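Local structure of uncharacterized protein (Bacteroides eggerthii, 4L3R) at residues D12-K16 with D124-L128; F111-L115 with V140-T144. The protein is of unknown function; it belongs to the DUF4847 family of the calycin clan, whose members are typically small beta-barrel proteins. One frame throughout, in Å; residues are numbered along the deposited sequence.

Contact 1 (D12-K16 with D124-L128); sequences DKTWK and DVHNL
The tight turn between antiparallel strands 118-123 and 127-134, which carries an Asx motif at Asp124, receives Trp15 and Lys13 from the start of strand 15-22. Strand 137-144 runs between strands 15-22 and 127-134 in the sheet, so 12-16 and 124-128 meet through side chains reaching over its end. Leu128 CB lies over one face of the Trp15 six-membered ring, 3.6 Å from its centroid and 16° off the normal, a CH-pi contact. The outer corner of the ring, Trp15 CZ3, comes within 3.4 Å of Leu128 N, while at the ring edge, in plane, Trp15 CH2 faces Asp124 O at 3.7 Å. Trp15 NE1 is bonded to Ile9 O of helix 4-10, which helps hold the ring's rotation. Lys13 bends at chi3 and brings NZ 2.7 Å from Val125 O, in the carbonyl plane and on a lone pair (C=O...N 132°); Glu8 forms a salt bridge with the same ammonium. Within the turn, which the backbone bond from Asp124 N to Asn127 O also closes, Asp124 OD1 is gripped twice, by Asn127 N at 2.7 Å nearly along the C-O axis and by Asn127 ND2 at 3.1 Å on the syn lone pair.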
loop_
_atom_site.group_PDB
_atom_site.type_symbol
_atom_site.label_atom_id
_atom_site.label_comp_id
_atom_site.label_asym_id
_atom_site.label_seq_id
_atom_site.Cartn_x
_atom_site.Cartn_y
_atom_site.Cartn_z
ATOM N N ASP B 12 -2.295 5.854 -6.241
ATOM C CA ASP B 12 -2.004 7.285 -6.405
ATOM C C ASP B 12 -3.230 8.077 -6.894
ATOM O O ASP B 12 -3.251 8.578 -8.026
ATOM C CB ASP B 12 -0.812 7.437 -7.386
ATOM C CG ASP B 12 -0.233 8.837 -7.533
ATOM O OD1 ASP B 12 -0.183 9.573 -6.519
ATOM O OD2 ASP B 12 0.211 9.181 -8.654
ATOM N N LYS B 13 -4.261 8.164 -6.043
ATOM C CA LYS B 13 -5.480 8.871 -6.424
ATOM C C LYS B 13 -6.287 9.334 -5.228
ATOM O O LYS B 13 -6.350 8.648 -4.202
ATOM C CB LYS B 13 -6.364 7.978 -7.315
ATOM C CG LYS B 13 -6.732 6.619 -6.705
ATOM C CD LYS B 13 -7.697 5.834 -7.581
ATOM C CE LYS B 13 -7.067 5.337 -8.861
ATOM N NZ LYS B 13 -7.925 4.332 -9.530
ATOM N N THR B 14 -6.942 10.492 -5.392
ATOM C CA THR B 14 -7.838 11.073 -4.405
ATOM C C THR B 14 -9.244 10.938 -4.966
ATOM O O THR B 14 -9.511 11.398 -6.081
ATOM C CB THR B 14 -7.428 12.515 -4.120
ATOM O OG1 THR B 14 -6.102 12.497 -3.587
ATOM C CG2 THR B 14 -8.369 13.208 -3.140
ATOM N N TRP B 15 -10.132 10.286 -4.210
ATOM C CA TRP B 15 -11.528 10.101 -4.597
ATOM C C TRP B 15 -12.298 11.343 -4.197
ATOM O O TRP B 15 -12.254 11.728 -3.032
ATOM C CB TRP B 15 -12.106 8.854 -3.928
ATOM C CG TRP B 15 -11.515 7.598 -4.469
ATOM C CD1 TRP B 15 -10.485 6.882 -3.935
ATOM C CD2 TRP B 15 -11.806 7.003 -5.736
ATOM N NE1 TRP B 15 -10.178 5.823 -4.752
ATOM C CE2 TRP B 15 -10.967 5.879 -5.873
ATOM C CE3 TRP B 15 -12.727 7.287 -6.753
ATOM C CZ2 TRP B 15 -11.031 5.026 -6.987
ATOM C CZ3 TRP B 15 -12.777 6.461 -7.859
ATOM C CH2 TRP B 15 -11.943 5.338 -7.968
ATOM N N LYS B 16 -12.961 11.996 -5.162
ATOM C CA LYS B 16 -13.733 13.215 -4.934
ATOM C C LYS B 16 -15.215 12.875 -4.958
ATOM O O LYS B 16 -15.674 12.262 -5.919
ATOM C CB LYS B 16 -13.384 14.263 -6.013
ATOM C CG LYS B 16 -14.217 15.549 -5.983
ATOM C CD LYS B 16 -13.957 16.430 -4.773
ATOM C CE LYS B 16 -14.903 17.608 -4.777
ATOM N NZ LYS B 16 -14.359 18.764 -4.017
ATOM N N ASP B 124 -14.285 1.101 -10.546
ATOM C CA ASP B 124 -13.316 0.881 -11.612
ATOM C C ASP B 124 -12.157 1.891 -11.410
ATOM O O ASP B 124 -11.998 2.406 -10.300
ATOM C CB ASP B 124 -14.008 0.973 -12.994
ATOM C CG ASP B 124 -14.465 2.350 -13.452
ATOM O OD1 ASP B 124 -14.463 3.283 -12.627
ATOM O OD2 ASP B 124 -14.855 2.483 -14.632
ATOM N N VAL B 125 -11.363 2.168 -12.453
ATOM C CA VAL B 125 -10.200 3.058 -12.365
ATOM C C VAL B 125 -10.620 4.485 -11.984
ATOM O O VAL B 125 -9.949 5.108 -11.170
ATOM C CB VAL B 125 -9.393 3.059 -13.704
ATOM C CG1 VAL B 125 -8.277 4.108 -13.694
ATOM C CG2 VAL B 125 -8.815 1.677 -14.007
ATOM N N HIS B 126 -11.705 4.999 -12.570
ATOM C CA HIS B 126 -12.138 6.383 -12.361
ATOM C C HIS B 126 -13.367 6.547 -11.468
ATOM O O HIS B 126 -13.614 7.670 -11.054
ATOM C CB HIS B 126 -12.424 7.033 -13.720
ATOM C CG HIS B 126 -11.194 7.125 -14.569
ATOM N ND1 HIS B 126 -10.199 8.048 -14.298
ATOM C CD2 HIS B 126 -10.808 6.367 -15.621
ATOM C CE1 HIS B 126 -9.255 7.843 -15.202
ATOM N NE2 HIS B 126 -9.579 6.840 -16.020
ATOM N N ASN B 127 -14.140 5.481 -11.175
ATOM C CA ASN B 127 -15.352 5.604 -10.357
ATOM C C ASN B 127 -15.338 4.658 -9.158
ATOM O O ASN B 127 -14.809 3.554 -9.242
ATOM C CB ASN B 127 -16.605 5.334 -11.201
ATOM C CG ASN B 127 -16.702 6.208 -12.426
ATOM O OD1 ASN B 127 -17.220 7.325 -12.378
ATOM N ND2 ASN B 127 -16.165 5.745 -13.546
ATOM N N LEU B 128 -15.923 5.113 -8.039
ATOM C CA LEU B 128 -16.059 4.334 -6.806
ATOM C C LEU B 128 -17.426 4.610 -6.205
ATOM O O LEU B 128 -17.806 5.770 -6.052
ATOM C CB LEU B 128 -14.941 4.661 -5.799
ATOM C CG LEU B 128 -15.004 3.946 -4.434
ATOM C CD1 LEU B 128 -14.799 2.442 -4.588
ATOM C CD2 LEU B 128 -13.967 4.513 -3.478
#

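Contact 2 (F111-L115 with V140-T144); sequences FISGL and VMGFT
The rings of Phe111 and Phe143 meet rim to rim: Phe111 CE1 is 3.7 Å from Phe143 CE2, and each atom lies near the plane of the other ring, so this is edge contact without stacking. One face of Phe111 is covered from within its own helix by Leu115 CD1, 3.6 Å above the plane and offset toward the rim, while Phe53 adds an edge-to-face partner. The selenium of Met141, a selenomethionine, sits 5.1 Å from the Phe111 centroid and 45° off the normal, an oblique Met-aromatic contact. These groups join helix 106-116 to strand 137-144, whose short segments cross at 107° with axes 9.9 Å apart. Met141 reaches the helix with an extended arm that bends at its last torsion (chi3 -79°), which turns CE onto the backbone at Gly114, 3.4 Å from Gly114 C. A CB at this position would point toward the strand, so the lack of a side chain makes room for the methyl. Leu115 touches all three of the other side chains: its CD2 packs 3.9 Å from Met141 CE and 4.4 Å from Phe143 CZ, while CD1 serves the Phe111 face. With an alanine at Leu115 both methyls disappear, which would probably uncover that face and leave the end of Met141 freer to turn. Leu115 and Phe143 both also touch Leu55 and Leu130, so the helix packs on the face of the sheet that carries these leucines and Phe143. All five touching residues are buried, their apolar side chains packed on one another and on the helix backbone, which implies that close fit and exclusion of water, rather than directed polar bonds, hold helix to strand.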
loop_
_atom_site.group_PDB
_atom_site.type_symbol
_atom_site.label_atom_id
_atom_site.label_comp_id
_atom_site.label_asym_id
_atom_site.label_seq_id
_atom_site.Cartn_x
_atom_site.Cartn_y
_atom_site.Cartn_z
ATOM N N PHE B 111 -21.832 12.999 4.842
ATOM C CA PHE B 111 -20.598 12.412 4.308
ATOM C C PHE B 111 -19.811 11.660 5.393
ATOM O O PHE B 111 -19.467 10.496 5.198
ATOM C CB PHE B 111 -19.728 13.530 3.706
ATOM C CG PHE B 111 -18.399 13.102 3.134
ATOM C CD1 PHE B 111 -18.314 12.582 1.854
ATOM C CD2 PHE B 111 -17.223 13.312 3.836
ATOM C CE1 PHE B 111 -17.088 12.248 1.301
ATOM C CE2 PHE B 111 -15.989 12.962 3.286
ATOM C CZ PHE B 111 -15.929 12.442 2.014
ATOM N N ILE B 112 -19.568 12.314 6.540
ATOM C CA ILE B 112 -18.795 11.729 7.647
ATOM C C ILE B 112 -19.534 10.534 8.265
ATOM O O ILE B 112 -18.909 9.493 8.468
ATOM C CB ILE B 112 -18.444 12.807 8.717
ATOM C CG1 ILE B 112 -17.464 13.866 8.140
ATOM C CG2 ILE B 112 -17.872 12.182 10.003
ATOM C CD1 ILE B 112 -16.000 13.409 7.912
ATOM N N SER B 113 -20.839 10.672 8.568
ATOM C CA SER B 113 -21.617 9.560 9.141
ATOM C C SER B 113 -21.705 8.371 8.198
ATOM O O SER B 113 -21.607 7.233 8.644
ATOM C CB SER B 113 -23.039 10.000 9.499
ATOM O OG SER B 113 -23.041 10.757 10.694
ATOM N N GLY B 114 -21.943 8.648 6.922
ATOM C CA GLY B 114 -22.081 7.623 5.902
ATOM C C GLY B 114 -20.839 6.783 5.706
ATOM O O GLY B 114 -20.950 5.578 5.477
ATOM N N LEU B 115 -19.645 7.398 5.807
ATOM C CA LEU B 115 -18.383 6.665 5.628
ATOM C C LEU B 115 -18.180 5.605 6.702
ATOM O O LEU B 115 -17.743 4.510 6.368
ATOM C CB LEU B 115 -17.185 7.610 5.572
ATOM C CG LEU B 115 -17.031 8.339 4.240
ATOM C CD1 LEU B 115 -16.114 9.525 4.393
ATOM C CD2 LEU B 115 -16.486 7.403 3.142
ATOM N N VAL B 140 -26.108 5.402 -1.281
ATOM C CA VAL B 140 -24.827 5.256 -1.956
ATOM C C VAL B 140 -24.119 6.587 -2.054
ATOM O O VAL B 140 -24.750 7.599 -2.349
ATOM C CB VAL B 140 -24.943 4.609 -3.361
ATOM C CG1 VAL B 140 -25.391 3.163 -3.254
ATOM C CG2 VAL B 140 -25.869 5.398 -4.290
HETATM N N MSE B 141 -22.791 6.568 -1.833
HETATM C CA MSE B 141 -21.909 7.710 -2.019
HETATM C C MSE B 141 -21.090 7.432 -3.255
HETATM O O MSE B 141 -20.390 6.425 -3.282
HETATM C CB MSE B 141 -20.967 7.893 -0.829
HETATM C CG MSE B 141 -21.556 8.585 0.363
HETATM SE SE MSE B 141 -20.166 8.758 1.718
HETATM C CE MSE B 141 -20.272 6.976 2.352
ATOM N N GLY B 142 -21.180 8.283 -4.267
ATOM C CA GLY B 142 -20.417 8.116 -5.497
ATOM C C GLY B 142 -19.197 9.010 -5.482
ATOM O O GLY B 142 -19.267 10.135 -4.990
ATOM N N PHE B 143 -18.070 8.511 -6.010
ATOM C CA PHE B 143 -16.822 9.266 -6.092
ATOM C C PHE B 143 -16.206 9.163 -7.480
ATOM O O PHE B 143 -16.472 8.204 -8.204
ATOM C CB PHE B 143 -15.798 8.761 -5.071
ATOM C CG PHE B 143 -16.198 8.871 -3.622
ATOM C CD1 PHE B 143 -17.029 7.925 -3.040
ATOM C CD2 PHE B 143 -15.709 9.894 -2.826
ATOM C CE1 PHE B 143 -17.418 8.039 -1.705
ATOM C CE2 PHE B 143 -16.093 10.004 -1.495
ATOM C CZ PHE B 143 -16.961 9.087 -0.945
ATOM N N THR B 144 -15.349 10.136 -7.825
ATOM C CA THR B 144 -14.592 10.155 -9.079
ATOM C C THR B 144 -13.112 10.420 -8.772
ATOM O O THR B 144 -12.796 11.115 -7.806
ATOM C CB THR B 144 -15.158 11.193 -10.053
ATOM O OG1 THR B 144 -15.154 12.479 -9.428
ATOM C CG2 THR B 144 -16.564 10.846 -10.514
#

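Strand 137-144 ties the two contacts together, lying in the sheet between strands 15-22 and 127-134, the two that contact 1 draws on. Probable backbone hydrogen bonds, Leu128 O to Phe143 N and Lys16 N to Thr144 O, each 2.8 Å, join them directly. The centres of contact 1 and contact 2 are about 13 Å apart, but their settings differ. The centre of contact 2 is about 3 Å, and that of contact 1 about 11 Å, from the centre of the chain. Contact 2 is wholly buried and without polar side chains; contact 1, with four of its seven touching residues exposed, mixes a buried indole and leucine with a lysine hydrogen bond to a backbone carbonyl. The chemistry thus passes from helix-on-sheet packing in the core to a partly exposed contact in which a lysine and an indole meet the backbone of a turn.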